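Local coordinates for protein endoglucanase (PDB 3X17) that probably hydrolyses internal beta-1,4-glucosidic bonds of cellulose, as a family 9 glycoside hydrolase with an N-terminal Ig-like domain, at residues Y127-C132 with D224-W228; L230-F234 with A278-W282; Y116-L120 with A553-A557. One frame throughout, in Å; residues are numbered along the deposited sequence.

Interaction 1. Residues Y127-C132 with D224-W228. With ZN (zinc ion), chain C; CA (calcium ion), chain D.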
loop_
_atom_site.group_PDB
_atom_site.type_symbol
_atom_site.label_atom_id
_atom_site.label_comp_id
_atom_site.label_asym_id
_atom_site.label_seq_id
_atom_site.Cartn_x
_atom_site.Cartn_y
_atom_site.Cartn_z
ATOM N N TYR A 127 -3.859 -10.560 -0.655
ATOM C CA TYR A 127 -3.619 -10.918 0.743
ATOM C C TYR A 127 -3.985 -12.388 1.012
ATOM O O TYR A 127 -3.266 -13.113 1.708
ATOM C CB TYR A 127 -4.409 -9.991 1.689
ATOM C CG TYR A 127 -3.882 -8.574 1.709
ATOM C CD1 TYR A 127 -2.766 -8.256 2.441
ATOM C CD2 TYR A 127 -4.443 -7.585 0.913
ATOM C CE1 TYR A 127 -2.180 -7.008 2.352
ATOM C CE2 TYR A 127 -3.897 -6.306 0.867
ATOM C CZ TYR A 127 -2.773 -6.023 1.604
ATOM O OH TYR A 127 -2.213 -4.757 1.595
ATOM N N TYR A 128 -5.129 -12.816 0.494
ATOM C CA TYR A 128 -5.546 -14.204 0.662
ATOM C C TYR A 128 -4.450 -15.119 0.127
ATOM O O TYR A 128 -4.158 -16.135 0.705
ATOM C CB TYR A 128 -6.885 -14.473 -0.065
ATOM C CG TYR A 128 -7.197 -15.936 -0.310
ATOM C CD1 TYR A 128 -7.358 -16.824 0.751
ATOM C CD2 TYR A 128 -7.463 -16.396 -1.607
ATOM C CE1 TYR A 128 -7.720 -18.157 0.528
ATOM C CE2 TYR A 128 -7.756 -17.711 -1.847
ATOM C CZ TYR A 128 -7.927 -18.583 -0.774
ATOM O OH TYR A 128 -8.291 -19.884 -1.025
ATOM N N LEU A 129 -3.773 -14.680 -0.921
ATOM C CA LEU A 129 -2.804 -15.529 -1.593
ATOM C C LEU A 129 -1.449 -15.472 -0.866
ATOM O O LEU A 129 -0.539 -16.264 -1.147
ATOM C CB LEU A 129 -2.655 -15.051 -3.036
ATOM C CG LEU A 129 -3.585 -15.623 -4.113
ATOM C CD1 LEU A 129 -4.754 -16.499 -3.612
ATOM C CD2 LEU A 129 -3.990 -14.613 -5.156
ATOM N N GLN A 130 -1.321 -14.515 0.047
ATOM C CA GLN A 130 -0.133 -14.379 0.900
ATOM C C GLN A 130 -0.280 -15.052 2.268
ATOM O O GLN A 130 0.653 -15.022 3.071
ATOM C CB GLN A 130 0.195 -12.900 1.123
ATOM C CG GLN A 130 0.634 -12.140 -0.125
ATOM C CD GLN A 130 2.100 -12.339 -0.454
ATOM O OE1 GLN A 130 2.445 -12.909 -1.489
ATOM N NE2 GLN A 130 2.971 -11.933 0.458
ATOM N N ARG A 131 -1.463 -15.564 2.585
ATOM C CA ARG A 131 -1.694 -16.173 3.903
ATOM C C ARG A 131 -0.706 -17.293 4.237
ATOM O O ARG A 131 -0.271 -18.027 3.360
ATOM C CB ARG A 131 -3.108 -16.708 4.036
ATOM C CG ARG A 131 -4.196 -15.640 4.096
ATOM C CD ARG A 131 -5.623 -16.293 4.254
ATOM N NE ARG A 131 -6.694 -15.293 4.145
ATOM C CZ ARG A 131 -7.990 -15.549 4.344
ATOM N NH1 ARG A 131 -8.392 -16.784 4.641
ATOM N NH2 ARG A 131 -8.892 -14.566 4.255
ATOM N N CYS A 132 -0.310 -17.359 5.503
ATOM C CA CYS A 132 0.682 -18.322 5.973
ATOM C C CYS A 132 -0.041 -19.295 6.883
ATOM O O CYS A 132 -1.017 -18.922 7.538
ATOM C CB CYS A 132 1.751 -17.596 6.778
ATOM S SG CYS A 132 3.118 -18.579 7.473
ATOM N N ASP A 224 -13.119 -10.058 6.565
ATOM C CA ASP A 224 -12.578 -11.390 6.802
ATOM C C ASP A 224 -11.070 -11.413 6.595
ATOM O O ASP A 224 -10.353 -12.026 7.377
ATOM C CB ASP A 224 -13.247 -12.432 5.919
ATOM C CG ASP A 224 -14.713 -12.617 6.263
ATOM O OD1 ASP A 224 -15.051 -12.741 7.470
ATOM O OD2 ASP A 224 -15.527 -12.503 5.332
ATOM N N GLU A 225 -10.578 -10.747 5.550
ATOM C CA GLU A 225 -9.134 -10.783 5.326
ATOM C C GLU A 225 -8.417 -10.083 6.480
ATOM O O GLU A 225 -7.455 -10.617 7.033
ATOM C CB GLU A 225 -8.729 -10.139 4.006
ATOM C CG GLU A 225 -7.251 -10.441 3.648
ATOM C CD GLU A 225 -7.032 -11.937 3.382
ATOM O OE1 GLU A 225 -7.897 -12.543 2.702
ATOM O OE2 GLU A 225 -6.053 -12.509 3.913
ATOM N N VAL A 226 -8.831 -8.850 6.763
ATOM C CA VAL A 226 -8.311 -8.107 7.898
ATOM C C VAL A 226 -8.303 -8.966 9.155
ATOM O O VAL A 226 -7.364 -8.912 9.940
ATOM C CB VAL A 226 -9.132 -6.832 8.172
ATOM C CG1 VAL A 226 -8.873 -6.323 9.588
ATOM C CG2 VAL A 226 -8.803 -5.750 7.118
ATOM N N ARG A 227 -9.364 -9.739 9.364
ATOM C CA ARG A 227 -9.476 -10.502 10.585
ATOM C C ARG A 227 -8.395 -11.588 10.643
ATOM O O ARG A 227 -7.831 -11.827 11.685
ATOM C CB ARG A 227 -10.871 -11.138 10.703
ATOM C CG ARG A 227 -11.141 -11.628 12.102
ATOM C CD ARG A 227 -11.942 -12.908 12.168
ATOM N NE ARG A 227 -13.375 -12.647 12.216
ATOM C CZ ARG A 227 -14.210 -13.104 13.149
ATOM N NH1 ARG A 227 -13.790 -13.873 14.164
ATOM N NH2 ARG A 227 -15.489 -12.780 13.053
ATOM N N TRP A 228 -8.099 -12.218 9.505
ATOM C CA TRP A 228 -6.957 -13.109 9.404
ATOM C C TRP A 228 -5.701 -12.440 9.961
ATOM O O TRP A 228 -4.984 -13.033 10.758
ATOM C CB TRP A 228 -6.719 -13.532 7.949
ATOM C CG TRP A 228 -5.734 -14.689 7.795
ATOM C CD1 TRP A 228 -4.385 -14.604 7.561
ATOM C CD2 TRP A 228 -6.035 -16.095 7.883
ATOM N NE1 TRP A 228 -3.827 -15.860 7.532
ATOM C CE2 TRP A 228 -4.817 -16.795 7.724
ATOM C CE3 TRP A 228 -7.216 -16.826 8.091
ATOM C CZ2 TRP A 228 -4.749 -18.192 7.732
ATOM C CZ3 TRP A 228 -7.143 -18.231 8.134
ATOM C CH2 TRP A 228 -5.919 -18.892 7.965
HETATM ZN ZN ZN C . 3.962 -19.525 5.721
HETATM CA CA CA D . -17.521 -12.802 3.937
#
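Arg131 is used on two sides at once: its guanidinium lies nearly parallel to the indole of Trp228, planes 9° apart, while its edge grips the carboxylate of Glu225. The grip is side-on. Arg131 NE gives a nearly straight bond to Glu225 OE2 (2.9 Å, 165°) on the syn side, whereas Arg131 NH2 reaches Glu225 OE1 at 2.7 Å from above the carboxylate plane. The bend at chi2 (65°) turns the Glu225 carboxylate to Arg131; Glu225 CG itself lies 3.5 Å from Tyr127 CB. The extended arginine chain crosses the indole, Arg131 CD sitting 3.6 Å from the centroid of the Trp228 five-membered ring; the cation-pi contact of CZ is off-centre. Tyr128 CD1 lies over the rim of the opposite guanidinium face. Arg131 NH1 has a second acid, Glu214, and Trp228 NE1 is hydrogen-bonded to Gly173. Shortening this arginine to an alanine would probably leave the buried Glu225 carboxylate without its mate across the contact and the Trp228 face uncovered. Cys132 SG binds zinc with Asp148, His149 and His175; Asp224 OD2 binds calcium. Between these metal sites, the contact joins the C-terminal end of helix 115-130 and the loop after it to helix 221-235 of the (alpha/alpha)6 barrel.

Interaction 2. Residues L230-F234 with A278-W282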
loop_
_atom_site.group_PDB
_atom_site.type_symbol
_atom_site.label_atom_id
_atom_site.label_comp_id
_atom_site.label_asym_id
_atom_site.label_seq_id
_atom_site.Cartn_x
_atom_site.Cartn_y
_atom_site.Cartn_z
ATOM N N LEU A 230 -5.405 -9.797 11.940
ATOM C CA LEU A 230 -5.537 -9.365 13.328
ATOM C C LEU A 230 -5.495 -10.543 14.300
ATOM O O LEU A 230 -5.004 -10.408 15.437
ATOM C CB LEU A 230 -6.842 -8.606 13.516
ATOM C CG LEU A 230 -6.937 -7.297 12.714
ATOM C CD1 LEU A 230 -8.256 -6.659 13.066
ATOM C CD2 LEU A 230 -5.769 -6.397 13.132
ATOM N N GLU A 231 -6.051 -11.679 13.867
ATOM C CA GLU A 231 -6.021 -12.904 14.681
ATOM C C GLU A 231 -4.607 -13.443 14.895
ATOM O O GLU A 231 -4.269 -13.937 15.983
ATOM C CB GLU A 231 -6.959 -13.957 14.095
ATOM C CG GLU A 231 -8.405 -13.584 14.395
ATOM C CD GLU A 231 -9.438 -14.626 13.980
ATOM O OE1 GLU A 231 -9.221 -15.317 12.958
ATOM O OE2 GLU A 231 -10.528 -14.669 14.619
ATOM N N TRP A 232 -3.755 -13.219 13.908
ATOM C CA TRP A 232 -2.332 -13.462 14.078
ATOM C C TRP A 232 -1.657 -12.526 15.056
ATOM O O TRP A 232 -0.891 -12.967 15.902
ATOM C CB TRP A 232 -1.606 -13.431 12.744
ATOM C CG TRP A 232 -0.191 -13.767 12.936
ATOM C CD1 TRP A 232 0.315 -14.969 13.350
ATOM C CD2 TRP A 232 0.922 -12.867 12.865
ATOM N NE1 TRP A 232 1.679 -14.891 13.466
ATOM C CE2 TRP A 232 2.072 -13.601 13.228
ATOM C CE3 TRP A 232 1.071 -11.542 12.452
ATOM C CZ2 TRP A 232 3.339 -13.046 13.225
ATOM C CZ3 TRP A 232 2.344 -10.983 12.458
ATOM C CH2 TRP A 232 3.454 -11.733 12.861
ATOM N N LEU A 233 -1.970 -11.230 14.979
ATOM C CA LEU A 233 -1.603 -10.293 16.044
ATOM C C LEU A 233 -1.965 -10.755 17.469
ATOM O O LEU A 233 -1.159 -10.582 18.394
ATOM C CB LEU A 233 -2.173 -8.882 15.781
ATOM C CG LEU A 233 -1.701 -8.127 14.527
ATOM C CD1 LEU A 233 -2.117 -6.632 14.588
ATOM C CD2 LEU A 233 -0.152 -8.266 14.288
ATOM N N PHE A 234 -3.189 -11.262 17.675
ATOM C CA PHE A 234 -3.548 -11.831 18.973
ATOM C C PHE A 234 -2.501 -12.873 19.426
ATOM O O PHE A 234 -2.076 -12.864 20.582
ATOM C CB PHE A 234 -4.947 -12.488 18.964
ATOM C CG PHE A 234 -6.086 -11.517 18.766
ATOM C CD1 PHE A 234 -6.076 -10.255 19.370
ATOM C CD2 PHE A 234 -7.214 -11.906 18.044
ATOM C CE1 PHE A 234 -7.133 -9.360 19.161
ATOM C CE2 PHE A 234 -8.323 -11.056 17.924
ATOM C CZ PHE A 234 -8.272 -9.774 18.463
ATOM N N ALA A 278 -0.405 -2.442 17.309
ATOM C CA ALA A 278 -1.410 -3.487 17.360
ATOM C C ALA A 278 -2.601 -2.978 18.154
ATOM O O ALA A 278 -3.739 -3.223 17.790
ATOM C CB ALA A 278 -0.832 -4.751 17.991
ATOM N N ALA A 279 -2.336 -2.236 19.225
ATOM C CA ALA A 279 -3.409 -1.564 19.952
ATOM C C ALA A 279 -4.266 -0.738 19.017
ATOM O O ALA A 279 -5.480 -0.811 19.072
ATOM C CB ALA A 279 -2.862 -0.673 21.127
ATOM N N ALA A 280 -3.633 0.066 18.175
ATOM C CA ALA A 280 -4.375 0.979 17.307
ATOM C C ALA A 280 -5.244 0.179 16.322
ATOM O O ALA A 280 -6.446 0.430 16.175
ATOM C CB ALA A 280 -3.410 1.934 16.560
ATOM N N ALA A 281 -4.662 -0.836 15.714
ATOM C CA ALA A 281 -5.383 -1.581 14.682
ATOM C C ALA A 281 -6.548 -2.333 15.285
ATOM O O ALA A 281 -7.656 -2.305 14.738
ATOM C CB ALA A 281 -4.453 -2.525 13.941
ATOM N N TRP A 282 -6.313 -2.953 16.438
ATOM C CA TRP A 282 -7.365 -3.649 17.172
ATOM C C TRP A 282 -8.493 -2.695 17.596
ATOM O O TRP A 282 -9.654 -3.092 17.623
ATOM C CB TRP A 282 -6.821 -4.292 18.442
ATOM C CG TRP A 282 -6.021 -5.521 18.225
ATOM C CD1 TRP A 282 -6.208 -6.476 17.253
ATOM C CD2 TRP A 282 -4.902 -5.954 19.007
ATOM N NE1 TRP A 282 -5.235 -7.444 17.357
ATOM C CE2 TRP A 282 -4.457 -7.181 18.458
ATOM C CE3 TRP A 282 -4.204 -5.403 20.089
ATOM C CZ2 TRP A 282 -3.359 -7.874 18.969
ATOM C CZ3 TRP A 282 -3.089 -6.092 20.588
ATOM C CH2 TRP A 282 -2.699 -7.316 20.049
#
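With chi1 at -75°, Trp282 sets CG anti to its own carbonyl carbon, and the indole extends from helix 272-288 to helix 221-235; Phe234, with chi1 at -66°, brings its CE1 over one indole face, near the rim. The two rings run past each other in opposite directions with planes 20° apart, an offset pair that barely overlaps. The touching atom is Phe234 CE1, 3.2 Å from Trp282 NE1 and also close to CE2, so Phe234 CE1, rather than the ring centre, lies over the five-membered ring of the indole. The other indole face rests on the backbone of its own helix at the carbonyl carbon of Ala278. At the indole edge lie backbone atoms of the partner helix: Leu230 O is 3.5 Å from Trp282 NE1, though this carbonyl already accepts the helical bond from Phe234 N, and Leu233 C is 3.5 Å from Trp282 CZ2. Leu233 CB packs against the same CZ2. On the side of the leucine branches, Leu233 CD1 meets Ala278 CB at 4.1 Å, while Leu230 CD2 lies 4.2 Å from Ala281 CB and also approaches Trp282 CD1. The segment axes stay 10.9 Å apart, a separation bridged by the indole and the leucine ends. Helix 294-312 touches both Phe234 and Trp282 through Ala303, and helix 184-200 packs on Leu230 and Leu233. Across these two segments cohesion therefore comes from van der Waals and aromatic contact, with ring shape and the small alanine methyls, rather than polar pairing, fitting one barrel helix to the next.

Interaction 3. Residues Y116-L120 with A553-A557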
loop_
_atom_site.group_PDB
_atom_site.type_symbol
_atom_site.label_atom_id
_atom_site.label_comp_id
_atom_site.label_asym_id
_atom_site.label_seq_id
_atom_site.Cartn_x
_atom_site.Cartn_y
_atom_site.Cartn_z
ATOM N N TYR A 116 -11.763 0.052 -11.727
ATOM C CA TYR A 116 -11.106 -0.052 -10.438
ATOM C C TYR A 116 -11.793 -1.064 -9.552
ATOM O O TYR A 116 -11.293 -1.368 -8.481
ATOM C CB TYR A 116 -10.954 1.302 -9.753
ATOM C CG TYR A 116 -9.841 2.088 -10.396
ATOM C CD1 TYR A 116 -8.540 1.616 -10.340
ATOM C CD2 TYR A 116 -10.117 3.181 -11.238
ATOM C CE1 TYR A 116 -7.515 2.225 -11.063
ATOM C CE2 TYR A 116 -9.085 3.860 -11.890
ATOM C CZ TYR A 116 -7.788 3.341 -11.828
ATOM O OH TYR A 116 -6.748 3.968 -12.461
ATOM N N ARG A 117 -12.891 -1.639 -10.044
ATOM C CA ARG A 117 -13.490 -2.783 -9.372
ATOM C C ARG A 117 -12.591 -4.005 -9.502
ATOM O O ARG A 117 -12.413 -4.749 -8.551
ATOM C CB ARG A 117 -14.890 -3.077 -9.928
ATOM C CG ARG A 117 -15.967 -2.183 -9.316
ATOM C CD ARG A 117 -17.360 -2.475 -9.874
ATOM N NE ARG A 117 -18.289 -1.404 -9.521
ATOM C CZ ARG A 117 -19.384 -1.097 -10.211
ATOM N NH1 ARG A 117 -19.708 -1.784 -11.308
ATOM N NH2 ARG A 117 -20.149 -0.086 -9.807
ATOM N N ASP A 118 -12.047 -4.214 -10.692
ATOM C CA ASP A 118 -11.143 -5.322 -10.929
ATOM C C ASP A 118 -9.776 -5.077 -10.304
ATOM O O ASP A 118 -9.137 -6.017 -9.855
ATOM C CB ASP A 118 -10.992 -5.583 -12.430
ATOM C CG ASP A 118 -12.314 -5.936 -13.085
ATOM O OD1 ASP A 118 -13.014 -6.840 -12.573
ATOM O OD2 ASP A 118 -12.723 -5.188 -13.984
ATOM N N VAL A 119 -9.302 -3.837 -10.357
ATOM C CA VAL A 119 -8.038 -3.487 -9.688
ATOM C C VAL A 119 -8.155 -3.745 -8.174
ATOM O O VAL A 119 -7.320 -4.432 -7.589
ATOM C CB VAL A 119 -7.649 -2.006 -9.913
ATOM C CG1 VAL A 119 -6.483 -1.623 -9.032
ATOM C CG2 VAL A 119 -7.316 -1.764 -11.352
ATOM N N LEU A 120 -9.160 -3.141 -7.549
ATOM C CA LEU A 120 -9.483 -3.392 -6.135
ATOM C C LEU A 120 -9.523 -4.889 -5.794
ATOM O O LEU A 120 -8.926 -5.322 -4.811
ATOM C CB LEU A 120 -10.824 -2.756 -5.766
ATOM C CG LEU A 120 -11.275 -2.891 -4.314
ATOM C CD1 LEU A 120 -10.202 -2.341 -3.349
ATOM C CD2 LEU A 120 -12.645 -2.186 -4.085
ATOM N N ALA A 553 -7.614 2.631 -4.679
ATOM C CA ALA A 553 -8.417 1.948 -5.667
ATOM C C ALA A 553 -9.880 1.940 -5.212
ATOM O O ALA A 553 -10.805 2.118 -6.040
ATOM C CB ALA A 553 -7.916 0.530 -5.872
ATOM N N ALA A 554 -10.091 1.732 -3.913
ATOM C CA ALA A 554 -11.458 1.685 -3.385
ATOM C C ALA A 554 -12.176 3.043 -3.543
ATOM O O ALA A 554 -13.363 3.086 -3.865
ATOM C CB ALA A 554 -11.466 1.234 -1.932
ATOM N N HIS A 555 -11.445 4.143 -3.367
ATOM C CA HIS A 555 -11.994 5.459 -3.656
ATOM C C HIS A 555 -12.567 5.549 -5.083
ATOM O O HIS A 555 -13.682 6.024 -5.292
ATOM C CB HIS A 555 -10.958 6.560 -3.436
ATOM C CG HIS A 555 -11.498 7.940 -3.696
ATOM N ND1 HIS A 555 -12.025 8.737 -2.699
ATOM C CD2 HIS A 555 -11.653 8.631 -4.854
ATOM C CE1 HIS A 555 -12.468 9.864 -3.231
ATOM N NE2 HIS A 555 -12.256 9.825 -4.535
ATOM N N PHE A 556 -11.820 5.067 -6.067
ATOM C CA PHE A 556 -12.266 5.212 -7.431
ATOM C C PHE A 556 -13.183 4.087 -7.916
ATOM O O PHE A 556 -13.820 4.221 -8.957
ATOM C CB PHE A 556 -11.071 5.435 -8.345
ATOM C CG PHE A 556 -10.422 6.780 -8.153
ATOM C CD1 PHE A 556 -11.034 7.923 -8.632
ATOM C CD2 PHE A 556 -9.300 6.919 -7.349
ATOM C CE1 PHE A 556 -10.454 9.169 -8.445
ATOM C CE2 PHE A 556 -8.714 8.150 -7.161
ATOM C CZ PHE A 556 -9.287 9.287 -7.740
ATOM N N ALA A 557 -13.341 3.037 -7.118
ATOM C CA ALA A 557 -14.263 1.955 -7.443
ATOM C C ALA A 557 -15.666 2.303 -6.964
ATOM O O ALA A 557 -16.626 1.662 -7.355
ATOM C CB ALA A 557 -13.827 0.663 -6.786
HETATM O O HOH W 1 -14.322 1.852 -11.208
#
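The Tyr116 ring meets the partner helix obliquely, its CD2 3.8 Å from Phe556 CB, and the two aromatic side chains run side by side in the same direction. One face of the Phe556 ring is covered by His555 CD2, which stands over its centre, while CG of Phe556 lies in the plane of the His555 imidazole at its edge. Both Tyr116 and Phe556 continue onto helix 456-469, where they touch Leu466. Tyr116 has CG anti to its carbonyl carbon (chi1 -76°), which directs the ring along the flank of helix 543-558 while CB faces Ala553 O and the methyl of Ala557. That methyl fits closely against helix 115-130: Ala557 CB is 3.7 Å from Tyr116 O and is also touched by Leu120 CD2. Leu120 spreads its two branches along the partner helix, Leu120 CD1 lying 4.0 Å from Ala554 CB and CD2 reaching Ala557. Val119 CG1 comes 4.1 Å from Ala553 CB, so the alanine methyl is met by Val119 and by the backbone of Leu120. With alanines at three of these positions the segment axes approach to 8.4 Å, crossing at -149°, roughly antiparallel. Arg117 borders this packing, its aliphatic CG beside Ala557. One water spans the helices, accepting from Tyr116 N at 3.2 Å and giving a weak bond to Phe556 O. Helices 115-130 and 543-558 are the first and last of the chain, so the contact brings together the two ends of the catalytic domain's helical barrel. Its chemistry is almost wholly apolar: the closeness rests on small methyls meeting larger side chains, and across the two segments the water supplies a single, partly weak polar bridge.

Overall arrangement
Interactions 1 and 2 follow one another on helix 221-235, their centres 13 Å apart: the same helix turns Glu225 and Trp228 to residues 127-132 and, further on, Leu230, Leu233 and Phe234 to helix 272-288. Interactions 1 and 3 share helix 115-130, whose start meets helix 543-558 and whose end leads to the zinc-bound Cys132; their centres lie 19 Å apart and their nearest atoms about 8 Å. Interaction 3 closes a chain loop that encloses the other two. Interactions 2 and 3 are the most distant pair, 26 Å between centres and about 17 Å between nearest atoms. Metal ligands belong to interaction 1; in interaction 2 the Ala278 side chain is about 13 Å from a bound calcium.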